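Local coordinates for protein dihydrofolate reductase (Schistosoma mansoni, PDB 3VCO) that reduces 7,8-dihydrofolate to tetrahydrofolate with NADPH, a key step of folate metabolism needed for thymidylate, purine and glycine synthesis, at residues G40-W43 against D48-F51; T57-G62 against I124-F129; M69-W74 against S94-A99; P107-A112 against Y137-K142; I113-L116 against E120-S123. One frame throughout, in Å; residues are numbered along the deposited sequence.

Interaction 1: G40-W43 against D48-F51; sequences GLPW and DMEF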
# COMPACT_ATOMS: atom_id res chain seq x y z
N GLY A 40 4.46 14.52 6.72
CA GLY A 40 3.52 14.39 5.63
C GLY A 40 3.66 13.10 4.85
O GLY A 40 2.91 12.88 3.90
N LEU A 41 4.60 12.25 5.25
CA LEU A 41 4.98 11.08 4.44
C LEU A 41 3.95 9.94 4.43
O LEU A 41 3.37 9.59 5.47
CB LEU A 41 6.38 10.55 4.86
CG LEU A 41 7.59 11.47 4.60
N PRO A 42 3.73 9.33 3.26
CA PRO A 42 4.33 9.67 1.96
C PRO A 42 3.45 10.62 1.12
O PRO A 42 3.83 10.96 -0.01
CB PRO A 42 4.43 8.30 1.27
CG PRO A 42 3.27 7.52 1.83
CD PRO A 42 2.89 8.12 3.18
N TRP A 43 2.31 11.05 1.67
CA TRP A 43 1.31 11.84 0.97
C TRP A 43 1.86 13.18 0.43
O TRP A 43 1.40 13.68 -0.60
CB TRP A 43 0.08 12.08 1.89
CG TRP A 43 -0.14 10.89 2.80
CD1 TRP A 43 -0.09 10.87 4.17
CD2 TRP A 43 -0.41 9.53 2.40
NE1 TRP A 43 -0.31 9.60 4.64
CE2 TRP A 43 -0.50 8.76 3.58
CE3 TRP A 43 -0.55 8.90 1.16
CZ2 TRP A 43 -0.75 7.38 3.55
CZ3 TRP A 43 -0.79 7.52 1.13
CH2 TRP A 43 -0.89 6.78 2.33
N ASP A 48 5.42 10.83 -5.58
CA ASP A 48 5.08 9.53 -4.99
C ASP A 48 3.57 9.29 -5.02
O ASP A 48 3.12 8.17 -5.19
CB ASP A 48 5.57 9.42 -3.56
CG ASP A 48 5.50 7.98 -3.05
OD1 ASP A 48 6.07 7.11 -3.75
OD2 ASP A 48 4.87 7.72 -2.01
N MET A 49 2.80 10.35 -4.83
CA MET A 49 1.34 10.27 -4.94
C MET A 49 0.84 9.92 -6.35
O MET A 49 -0.12 9.17 -6.50
CB MET A 49 0.72 11.59 -4.46
CG MET A 49 0.83 11.77 -2.97
SD MET A 49 0.13 10.37 -2.05
CE MET A 49 1.53 9.29 -1.69
N GLU A 50 1.44 10.49 -7.38
CA GLU A 50 1.17 10.02 -8.74
C GLU A 50 1.38 8.51 -8.87
O GLU A 50 0.53 7.82 -9.42
CB GLU A 50 2.07 10.70 -9.75
CG GLU A 50 2.16 12.20 -9.64
CD GLU A 50 3.23 12.77 -10.57
OE1 GLU A 50 3.55 12.12 -11.59
OE2 GLU A 50 3.77 13.86 -10.26
N PHE A 51 2.52 8.02 -8.39
CA PHE A 51 2.88 6.60 -8.41
C PHE A 51 1.85 5.81 -7.63
O PHE A 51 1.25 4.86 -8.14
CB PHE A 51 4.29 6.41 -7.83
CG PHE A 51 4.68 4.95 -7.58
CD1 PHE A 51 4.98 4.10 -8.63
CD2 PHE A 51 4.80 4.47 -6.28
CE1 PHE A 51 5.36 2.77 -8.40
CE2 PHE A 51 5.16 3.16 -6.05
CZ PHE A 51 5.46 2.32 -7.12

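Interaction 2: T57-G62 against I124-F129; sequences TKAHPG and IVDEVF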
# COMPACT_ATOMS: atom_id res chain seq x y z
N THR A 57 -5.03 2.60 -8.39
CA THR A 57 -6.32 2.86 -8.99
C THR A 57 -6.53 2.07 -10.26
O THR A 57 -7.66 1.63 -10.56
CB THR A 57 -6.52 4.36 -9.26
OG1 THR A 57 -6.47 5.05 -8.00
CG2 THR A 57 -7.85 4.63 -9.93
N LYS A 58 -5.46 1.86 -11.00
CA LYS A 58 -5.57 1.15 -12.27
C LYS A 58 -6.15 -0.26 -12.13
O LYS A 58 -5.59 -1.11 -11.45
CB LYS A 58 -4.22 1.03 -12.97
CG LYS A 58 -4.36 0.44 -14.38
CD LYS A 58 -5.35 1.27 -15.20
CE LYS A 58 -5.63 0.67 -16.60
NZ LYS A 58 -4.40 0.54 -17.45
N ALA A 59 -7.27 -0.51 -12.80
CA ALA A 59 -7.91 -1.81 -12.67
C ALA A 59 -8.51 -2.16 -14.03
O ALA A 59 -8.72 -1.28 -14.88
CB ALA A 59 -8.96 -1.76 -11.62
N HIS A 60 -8.75 -3.43 -14.25
CA HIS A 60 -9.48 -3.83 -15.45
C HIS A 60 -10.86 -3.15 -15.49
O HIS A 60 -11.45 -2.86 -14.46
CB HIS A 60 -9.50 -5.35 -15.58
CG HIS A 60 -8.19 -5.91 -16.05
ND1 HIS A 60 -7.85 -5.97 -17.39
CD2 HIS A 60 -7.12 -6.40 -15.37
CE1 HIS A 60 -6.63 -6.48 -17.51
NE2 HIS A 60 -6.17 -6.75 -16.30
N PRO A 61 -11.35 -2.83 -16.70
CA PRO A 61 -12.57 -2.02 -16.79
C PRO A 61 -13.78 -2.62 -16.04
O PRO A 61 -13.94 -3.85 -16.01
CB PRO A 61 -12.84 -1.96 -18.29
CG PRO A 61 -11.50 -2.23 -18.93
CD PRO A 61 -10.81 -3.18 -18.02
N GLY A 62 -14.60 -1.76 -15.45
CA GLY A 62 -15.73 -2.21 -14.65
C GLY A 62 -15.39 -2.47 -13.18
O GLY A 62 -16.28 -2.43 -12.32
N ILE A 124 -16.83 -6.93 -7.81
CA ILE A 124 -16.27 -5.60 -8.03
C ILE A 124 -14.74 -5.55 -7.98
O ILE A 124 -14.10 -4.85 -8.78
CB ILE A 124 -16.80 -4.63 -6.97
CG1 ILE A 124 -18.30 -4.82 -6.82
CG2 ILE A 124 -16.43 -3.18 -7.35
CD1 ILE A 124 -18.94 -3.87 -5.85
N VAL A 125 -14.16 -6.28 -7.04
CA VAL A 125 -12.72 -6.17 -6.73
C VAL A 125 -11.83 -6.68 -7.87
O VAL A 125 -12.15 -7.66 -8.53
CB VAL A 125 -12.40 -6.95 -5.43
CG1 VAL A 125 -12.73 -8.42 -5.62
CG2 VAL A 125 -10.91 -6.80 -5.02
N ASP A 126 -10.76 -5.96 -8.13
CA ASP A 126 -9.77 -6.45 -9.06
C ASP A 126 -8.58 -6.85 -8.19
O ASP A 126 -8.55 -7.98 -7.71
CB ASP A 126 -9.39 -5.42 -10.13
CG ASP A 126 -8.46 -6.00 -11.20
OD1 ASP A 126 -8.04 -7.18 -11.06
OD2 ASP A 126 -8.15 -5.30 -12.18
N GLU A 127 -7.63 -5.95 -7.92
CA GLU A 127 -6.47 -6.29 -7.10
C GLU A 127 -6.60 -5.71 -5.67
O GLU A 127 -7.40 -4.79 -5.42
CB GLU A 127 -5.15 -5.85 -7.77
CG GLU A 127 -4.87 -6.47 -9.22
CD GLU A 127 -3.81 -7.58 -9.23
OE1 GLU A 127 -3.08 -7.69 -8.24
OE2 GLU A 127 -3.70 -8.35 -10.23
N VAL A 128 -5.82 -6.26 -4.76
CA VAL A 128 -5.83 -5.86 -3.36
C VAL A 128 -4.46 -5.27 -3.03
O VAL A 128 -3.43 -5.91 -3.30
CB VAL A 128 -6.11 -7.09 -2.47
CG1 VAL A 128 -6.04 -6.72 -1.00
CG2 VAL A 128 -7.50 -7.66 -2.81
N PHE A 129 -4.46 -4.05 -2.51
CA PHE A 129 -3.21 -3.40 -2.08
C PHE A 129 -3.28 -3.20 -0.56
O PHE A 129 -4.29 -2.70 -0.07
CB PHE A 129 -3.01 -2.07 -2.81
CG PHE A 129 -2.88 -2.24 -4.33
CD1 PHE A 129 -1.63 -2.29 -4.92
CD2 PHE A 129 -4.01 -2.46 -5.12
CE1 PHE A 129 -1.50 -2.50 -6.27
CE2 PHE A 129 -3.90 -2.68 -6.48
CZ PHE A 129 -2.65 -2.73 -7.08

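Interaction 3: M69-W74 against S94-A99; sequences MGRVTW and STLSHA. With SO4 (sulfate ion), chain C; SO4 (sulfate ion), chain B.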
# COMPACT_ATOMS: atom_id res chain seq x y z
N MET A 69 -5.76 -0.87 4.87
CA MET A 69 -4.81 -0.13 5.69
C MET A 69 -5.26 -0.15 7.15
O MET A 69 -6.44 -0.37 7.41
CB MET A 69 -4.76 1.33 5.20
CG MET A 69 -6.04 2.09 5.55
SD MET A 69 -6.23 3.64 4.67
CE MET A 69 -7.29 2.98 3.39
N GLY A 70 -4.32 0.10 8.08
CA GLY A 70 -4.64 0.30 9.50
C GLY A 70 -5.23 1.68 9.73
O GLY A 70 -5.21 2.54 8.83
N ARG A 71 -5.73 1.91 10.94
CA ARG A 71 -6.31 3.20 11.32
C ARG A 71 -5.34 4.37 11.29
O ARG A 71 -5.70 5.49 10.85
CB ARG A 71 -6.96 3.11 12.71
CG ARG A 71 -7.52 4.47 13.20
CD ARG A 71 -8.48 4.38 14.39
NE ARG A 71 -9.09 5.71 14.61
CZ ARG A 71 -10.01 6.00 15.52
NH1 ARG A 71 -10.43 5.07 16.35
NH2 ARG A 71 -10.49 7.24 15.62
N VAL A 72 -4.12 4.14 11.74
CA VAL A 72 -3.19 5.26 11.79
C VAL A 72 -2.82 5.66 10.37
O VAL A 72 -2.67 6.84 10.08
CB VAL A 72 -1.92 5.00 12.64
CG1 VAL A 72 -0.97 6.20 12.56
CG2 VAL A 72 -2.29 4.72 14.11
N THR A 73 -2.71 4.68 9.48
CA THR A 73 -2.53 5.02 8.07
C THR A 73 -3.75 5.81 7.58
O THR A 73 -3.62 6.90 7.05
CB THR A 73 -2.29 3.76 7.18
OG1 THR A 73 -1.06 3.15 7.56
CG2 THR A 73 -2.20 4.15 5.70
N TRP A 74 -4.94 5.29 7.82
CA TRP A 74 -6.15 6.01 7.47
C TRP A 74 -6.18 7.45 8.03
O TRP A 74 -6.47 8.38 7.32
CB TRP A 74 -7.36 5.25 7.96
CG TRP A 74 -8.64 6.01 7.87
CD1 TRP A 74 -9.33 6.61 8.91
CD2 TRP A 74 -9.40 6.27 6.69
NE1 TRP A 74 -10.47 7.18 8.44
CE2 TRP A 74 -10.53 7.02 7.08
CE3 TRP A 74 -9.25 5.93 5.34
CZ2 TRP A 74 -11.51 7.43 6.16
CZ3 TRP A 74 -10.21 6.35 4.43
CH2 TRP A 74 -11.33 7.09 4.86
N SER A 94 -10.15 -2.00 15.36
CA SER A 94 -11.24 -2.30 16.30
C SER A 94 -11.73 -1.02 16.96
O SER A 94 -12.78 -1.01 17.60
CB SER A 94 -10.81 -3.30 17.37
OG SER A 94 -9.45 -3.68 17.24
N THR A 95 -10.98 0.06 16.77
CA THR A 95 -11.28 1.35 17.38
C THR A 95 -12.22 2.20 16.53
O THR A 95 -13.19 2.76 17.03
CB THR A 95 -10.02 2.19 17.55
OG1 THR A 95 -8.87 1.34 17.64
CG2 THR A 95 -10.13 3.04 18.77
N LEU A 96 -11.92 2.30 15.24
CA LEU A 96 -12.62 3.25 14.39
C LEU A 96 -14.11 2.97 14.40
O LEU A 96 -14.60 1.98 13.85
CB LEU A 96 -12.02 3.27 12.97
CG LEU A 96 -12.54 4.39 12.05
CD1 LEU A 96 -12.35 5.78 12.70
CD2 LEU A 96 -11.88 4.34 10.69
N SER A 97 -14.83 3.82 15.10
CA SER A 97 -16.24 3.58 15.34
C SER A 97 -17.03 3.83 14.07
O SER A 97 -17.91 3.05 13.73
CB SER A 97 -16.78 4.41 16.52
OG SER A 97 -16.05 5.61 16.70
N HIS A 98 -16.71 4.92 13.37
CA HIS A 98 -17.49 5.29 12.21
C HIS A 98 -16.58 5.55 11.01
O HIS A 98 -15.37 5.78 11.16
CB HIS A 98 -18.39 6.48 12.52
CG HIS A 98 -19.22 6.29 13.75
ND1 HIS A 98 -18.76 6.61 15.01
CD2 HIS A 98 -20.45 5.76 13.93
CE1 HIS A 98 -19.68 6.31 15.91
NE2 HIS A 98 -20.72 5.80 15.28
N ALA A 99 -17.14 5.48 9.81
CA ALA A 99 -16.36 5.81 8.64
C ALA A 99 -17.23 6.54 7.66
O ALA A 99 -18.46 6.48 7.76
CB ALA A 99 -15.79 4.54 8.02
S SO4 C . -1.79 1.40 11.27
O1 SO4 C . -1.60 -0.05 11.13
O2 SO4 C . -2.08 2.07 10.01
O3 SO4 C . -2.89 1.58 12.22
O4 SO4 C . -0.56 2.01 11.80
S SO4 B . -6.57 -0.41 16.36
O1 SO4 B . -7.34 -1.63 16.08
O2 SO4 B . -5.15 -0.73 16.25
O3 SO4 B . -7.00 0.67 15.47
O4 SO4 B . -6.85 0.05 17.72

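Interaction 4: P107-A112 against Y137-K142; sequences PSLNAA and YKEALK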
# COMPACT_ATOMS: atom_id res chain seq x y z
N PRO A 107 -12.18 -5.87 11.77
CA PRO A 107 -11.23 -5.99 12.89
C PRO A 107 -9.89 -6.61 12.50
O PRO A 107 -8.93 -6.50 13.28
CB PRO A 107 -11.95 -6.94 13.86
CG PRO A 107 -12.85 -7.74 12.99
CD PRO A 107 -13.30 -6.83 11.89
N SER A 108 -9.81 -7.23 11.32
CA SER A 108 -8.61 -7.98 10.99
C SER A 108 -8.38 -8.04 9.49
O SER A 108 -9.29 -7.79 8.70
CB SER A 108 -8.64 -9.39 11.59
OG SER A 108 -9.51 -10.24 10.84
N LEU A 109 -7.15 -8.34 9.10
CA LEU A 109 -6.84 -8.60 7.69
C LEU A 109 -7.63 -9.78 7.14
O LEU A 109 -8.08 -9.74 5.99
CB LEU A 109 -5.34 -8.87 7.53
CG LEU A 109 -4.86 -9.03 6.09
CD1 LEU A 109 -5.14 -7.70 5.32
CD2 LEU A 109 -3.40 -9.33 6.10
N ASN A 110 -7.75 -10.83 7.96
CA ASN A 110 -8.59 -11.98 7.63
C ASN A 110 -9.90 -11.47 7.16
O ASN A 110 -10.37 -11.83 6.08
CB ASN A 110 -8.86 -12.89 8.87
CG ASN A 110 -7.83 -13.95 9.03
OD1 ASN A 110 -6.99 -14.10 8.15
ND2 ASN A 110 -7.86 -14.72 10.15
N ALA A 111 -10.49 -10.61 7.98
CA ALA A 111 -11.81 -10.12 7.71
C ALA A 111 -11.86 -9.22 6.46
O ALA A 111 -12.85 -9.25 5.74
CB ALA A 111 -12.43 -9.46 8.96
N ALA A 112 -10.81 -8.44 6.21
CA ALA A 112 -10.79 -7.62 4.99
C ALA A 112 -10.84 -8.53 3.76
O ALA A 112 -11.56 -8.25 2.83
CB ALA A 112 -9.57 -6.72 4.94
N TYR A 137 1.54 -4.93 7.00
CA TYR A 137 2.67 -5.35 6.19
C TYR A 137 3.19 -6.64 6.77
O TYR A 137 3.56 -7.55 6.06
CB TYR A 137 3.81 -4.35 6.28
CG TYR A 137 3.56 -3.03 5.59
CD1 TYR A 137 2.89 -2.97 4.38
CD2 TYR A 137 4.07 -1.83 6.13
CE1 TYR A 137 2.71 -1.76 3.73
CE2 TYR A 137 3.88 -0.60 5.48
CZ TYR A 137 3.18 -0.58 4.29
OH TYR A 137 3.00 0.62 3.63
N LYS A 138 3.29 -6.69 8.08
CA LYS A 138 3.93 -7.87 8.68
C LYS A 138 3.07 -9.11 8.38
O LYS A 138 3.58 -10.12 7.90
CB LYS A 138 4.12 -7.70 10.17
CG LYS A 138 4.82 -8.90 10.83
CD LYS A 138 5.14 -8.65 12.31
CE LYS A 138 5.96 -9.80 12.93
NZ LYS A 138 5.12 -11.03 13.16
N GLU A 139 1.77 -9.01 8.63
CA GLU A 139 0.89 -10.15 8.35
C GLU A 139 0.90 -10.55 6.90
O GLU A 139 0.93 -11.74 6.58
CB GLU A 139 -0.54 -9.87 8.80
CG GLU A 139 -0.68 -10.07 10.31
CD GLU A 139 -1.93 -9.46 10.84
OE1 GLU A 139 -2.84 -9.19 10.03
OE2 GLU A 139 -2.01 -9.26 12.08
N ALA A 140 0.88 -9.55 6.01
CA ALA A 140 0.96 -9.82 4.58
C ALA A 140 2.23 -10.53 4.17
O ALA A 140 2.21 -11.40 3.29
CB ALA A 140 0.81 -8.49 3.78
N LEU A 141 3.36 -10.16 4.76
CA LEU A 141 4.63 -10.79 4.37
C LEU A 141 4.81 -12.17 5.01
O LEU A 141 5.46 -13.02 4.44
CB LEU A 141 5.82 -9.91 4.83
CG LEU A 141 5.99 -8.73 3.86
CD1 LEU A 141 6.97 -7.73 4.41
CD2 LEU A 141 6.44 -9.29 2.53
N LYS A 142 4.27 -12.34 6.21
CA LYS A 142 4.51 -13.56 7.00
C LYS A 142 3.65 -14.76 6.53
O LYS A 142 4.04 -15.91 6.72
CB LYS A 142 4.29 -13.27 8.50
CG LYS A 142 4.82 -14.33 9.48
CD LYS A 142 5.09 -13.82 10.94
CE LYS A 142 6.61 -13.80 11.32
NZ LYS A 142 6.92 -13.85 12.81
O HOH W 1 -4.98 -8.10 11.26

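Interaction 5: I113-L116 against E120-S123; sequences IDLL and EFSS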
# COMPACT_ATOMS: atom_id res chain seq x y z
N ILE A 113 -10.05 -9.60 3.76
CA ILE A 113 -10.02 -10.51 2.60
C ILE A 113 -11.34 -11.26 2.43
O ILE A 113 -11.86 -11.39 1.31
CB ILE A 113 -8.84 -11.48 2.66
CG1 ILE A 113 -7.54 -10.68 2.70
CG2 ILE A 113 -8.83 -12.44 1.48
CD1 ILE A 113 -7.42 -9.67 1.56
N ASP A 114 -11.92 -11.73 3.53
CA ASP A 114 -13.24 -12.36 3.45
C ASP A 114 -14.29 -11.42 2.89
O ASP A 114 -15.16 -11.81 2.11
CB ASP A 114 -13.66 -12.83 4.83
CG ASP A 114 -12.77 -13.95 5.37
OD1 ASP A 114 -11.92 -14.50 4.62
OD2 ASP A 114 -12.93 -14.29 6.56
N LEU A 115 -14.22 -10.17 3.34
CA LEU A 115 -15.15 -9.15 2.88
C LEU A 115 -15.02 -8.93 1.36
O LEU A 115 -16.02 -8.84 0.67
CB LEU A 115 -14.89 -7.84 3.63
CG LEU A 115 -15.76 -6.64 3.27
CD1 LEU A 115 -17.25 -7.05 3.31
CD2 LEU A 115 -15.51 -5.52 4.22
N LEU A 116 -13.79 -8.85 0.86
CA LEU A 116 -13.54 -8.72 -0.58
C LEU A 116 -13.94 -9.94 -1.41
O LEU A 116 -14.25 -9.83 -2.61
CB LEU A 116 -12.06 -8.44 -0.81
CG LEU A 116 -11.68 -7.06 -0.27
CD1 LEU A 116 -10.22 -6.84 -0.40
CD2 LEU A 116 -12.47 -5.98 -1.00
N GLU A 120 -20.87 -8.79 -1.51
CA GLU A 120 -20.92 -7.36 -1.70
C GLU A 120 -19.78 -6.83 -2.57
O GLU A 120 -19.94 -5.82 -3.26
CB GLU A 120 -20.96 -6.64 -0.36
CG GLU A 120 -21.27 -5.17 -0.53
CD GLU A 120 -21.18 -4.36 0.73
OE1 GLU A 120 -21.25 -4.94 1.84
OE2 GLU A 120 -21.05 -3.12 0.60
N PHE A 121 -18.64 -7.52 -2.58
CA PHE A 121 -17.46 -7.00 -3.27
C PHE A 121 -16.85 -7.93 -4.33
O PHE A 121 -16.03 -7.48 -5.12
CB PHE A 121 -16.37 -6.59 -2.25
CG PHE A 121 -16.81 -5.42 -1.41
CD1 PHE A 121 -16.93 -4.17 -1.99
CD2 PHE A 121 -17.22 -5.60 -0.10
CE1 PHE A 121 -17.39 -3.09 -1.27
CE2 PHE A 121 -17.68 -4.53 0.64
CZ PHE A 121 -17.77 -3.26 0.04
N SER A 122 -17.25 -9.20 -4.34
CA SER A 122 -16.50 -10.18 -5.13
C SER A 122 -16.69 -9.98 -6.64
O SER A 122 -15.88 -10.46 -7.44
CB SER A 122 -16.85 -11.62 -4.73
OG SER A 122 -18.21 -11.90 -4.97
N SER A 123 -17.75 -9.28 -7.02
CA SER A 123 -18.00 -8.99 -8.43
C SER A 123 -17.35 -7.64 -8.80
O SER A 123 -17.32 -7.24 -9.95
CB SER A 123 -19.51 -8.92 -8.69
OG SER A 123 -20.15 -10.17 -8.54

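Interaction 1: G40-W43 against D48-F51
M49 reaches from its helix to P42 and W43, and its side chain can be followed atom by atom. CB points neither at the loop nor away from it; with CG anti to the carbonyl carbon (chi1 -71°) the chain is directed at the loop, where CG lies 3.1 Å from W43 O. SD sits at the edge of the W43 indole, in the plane of the ring and 5.0 Å from the centroid of the six-membered ring, a Met-aromatic contact. The chain is bent at chi2 and again at chi3, which folds the terminal methyl back over the loop, and M49 CE ends 3.3 Å from P42 O and 3.5 Å from W43 CE3. P42, which follows a cis peptide bond, contributes on both sides: its CD lies over one face of the indole, while its CB is 3.4 Å from D48 OD2. The other carboxylate oxygen, D48 OD1, is hydrogen-bonded to T153 OG1 of strand 148-156. No hydrogen bond joins the segments; van der Waals packing, with oxygens lying against carbon, and the Met-aromatic pair make the contact. By similarity, D48 and M49 belong to the substrate site and G40 to the NADP(H) site. The loop is thus laid on the first turns of helix 46-57, with strand 148-156 beyond D48 and W43 NE1 bonded to S76 OG at the end of helix 71-76.

Interaction 2: T57-G62 against I124-F129
D126 OD2 accepts the backbone N-H of H60, the one hydrogen bond between the two segments, with H60 N and D126 OD2 2.9 Å apart. The bond is nearly straight at 169°, and the donor meets the oxygen close to the C-O axis of the carboxylate. A chi1 of -173° carries the D126 carboxylate out from the strand to the loop. Around the same oxygen gather carbon atoms: A59 CA at 3.5 Å, A59 CB a little farther, and H60 CD2, also 3.5 Å from D126 OD2. The imidazole meets this oxygen at its edge, near the ring plane, while the ring and carboxylate planes stand 49° apart. H60 NE2 stays 4.8 Å from D126 OD2, so no ion pair is made; a nearby carboxylate could still favour protonation of the ring. The CB atoms of A59 and D126 approach to 4.0 Å. N65 ties the two pieces of chain together from strand 64-70, its side chain bonding K58 O and E127 N. The arrangement is a side-chain to main-chain tether at the surface, holding the connection between helix 46-57 and strand 64-70 against strand 125-130 of the parallel part of the dihydrofolate reductase sheet.

Interaction 3: M69-W74 against S94-A99
L96 lies against the guanidinium of R71, its CD1 over the centre of one face and 3.7 Å from R71 CZ. T95 comes from another direction: its CB is in the guanidinium plane, at the edge, 3.1 Å from R71 NH1. The other branch of L96 meets the indole of W74, where CD2 lies 3.9 Å from W74 CD1, so the two branches of this leucine are shared out between an arginine and a tryptophan of one helix. What sets the arginine is an extended chain from CG to NE and a salt bridge from NE to E75. L96 N is in turn held by S93 OG. Farther out lie two sulfate ions, probably from the crystallisation liquor. One is bound at the start of helix 71-76, with V72 N 2.9 Å from its O3 and T73 N 2.7 Å from its O2, which T73 OG1 also grips. The second receives S94 N, 2.9 Å from its O1. By similarity R71, V72, T73, S94 and T95 bind NADP(H), and the sulfates are consistent with anion sites for its phosphates: one at a helix N-terminus, the other at the loop after strand 88-92, as expected of the dinucleotide pocket of this enzyme.

Interaction 4: P107-A112 against Y137-K142
L109 and E139 join two helices of the dihydrofolate reductase fold, the beginning of helix 109-116 and the last turns of helix 134-142, across a narrow, partly buried contact. Just ahead of L109, S108 occupies the N-cap. Its OG accepts A111 N at 3.0 Å with an angle of 156°, a capping bond that closes the first turn, in which L109 stands. L109 itself carries the apolar part of the contact. With CG anti to the backbone N (chi1 -175°), its branch reaches out to the other helix, where CD2 comes 4.0 Å from E139 CB and 4.3 Å from A140 N. The glutamate runs the other way: extended beyond CG, it slides past the leucine antiparallel to it, and E139 OE1 stops 3.5 Å from L109 CB. Behind the leucine, V68 of strand 64-70 touches its side chain, as it does that of A112 one turn on, while A111 and A112 both rest on V106; this side of the helix is thus seated on the sheet. Y137, K138 and E139 are assigned by similarity to the NADP(H) site. No direct hydrogen bond crosses between the helices, but one water does the bridging at the capped end: it accepts from L109 N at 3.1 Å and donates to E139 OE1, 2.7 Å away.

Interaction 5: I113-L116 against E120-S123
F121 turns the edge of its ring to the end of helix 109-116, where L115 and L116 receive it with different atoms. L115 O lies in the plane of the phenyl ring, at the edge, 3.5 Å from F121 CD2, so that the carbonyl oxygen lies beside the rim of the ring and its outward-pointing C-H groups. The L115 side chain crosses the phenylalanine obliquely and meets the same rim: CD1 lies 3.7 Å from F121 CE2, and CG is barely farther off. A chi1 of 179° sets the L115 branch opposite its backbone N and beside the carbonyl carbon, on the side of the ring. L116 behaves otherwise. Its CB points away from the returning chain, yet CD2 swings back to within 4.1 Å of F121 CB, touching the stem of the phenylalanine. One face of the ring is covered by E120 CG, offset toward the rim. The backbone adds a weak element, a CA-H...O contact in which S122 CA approaches L116 O at 3.4 Å; no conventional hydrogen bond links the segments. S122 OG has a weak bond to N118 O. Around this group the sheet supplies the floor: L115 touches Q104 and V106, F121 touches Q104 and I88, and L116 packs on I90 and V128. The whole is a helix-to-strand turn in which L115 and L116, at the C-terminal end of the helix, pack on F121 of the returning chain, and it belongs to the alpha/beta part of the dihydrofolate reductase fold, where helix 109-116 leads into strand 125-130.

In the fold
Along the chain, interaction 1 comes first and closes before the others open; interaction 3 is nested within interaction 2, while interactions 2 and 4 interlock, their segments alternating. Interactions 4 and 5 share helix 109-116, and interaction 5 lies inside both 2 and 4. Interactions 2 and 5, with centres about 12 Å apart, touch through V128 packing on L116 and I113. Interaction 1 stands farthest from interaction 5, about 27 Å between centres, yet meets interaction 3 where W43 packs on T73. Strands 64-70 and 125-130, neighbours in the sheet, link interactions 2 and 3. Interactions 1, 3 and 4 include probable cofactor or substrate residues, while 2 and 5 tie down the connections into strands 64-70 and 125-130.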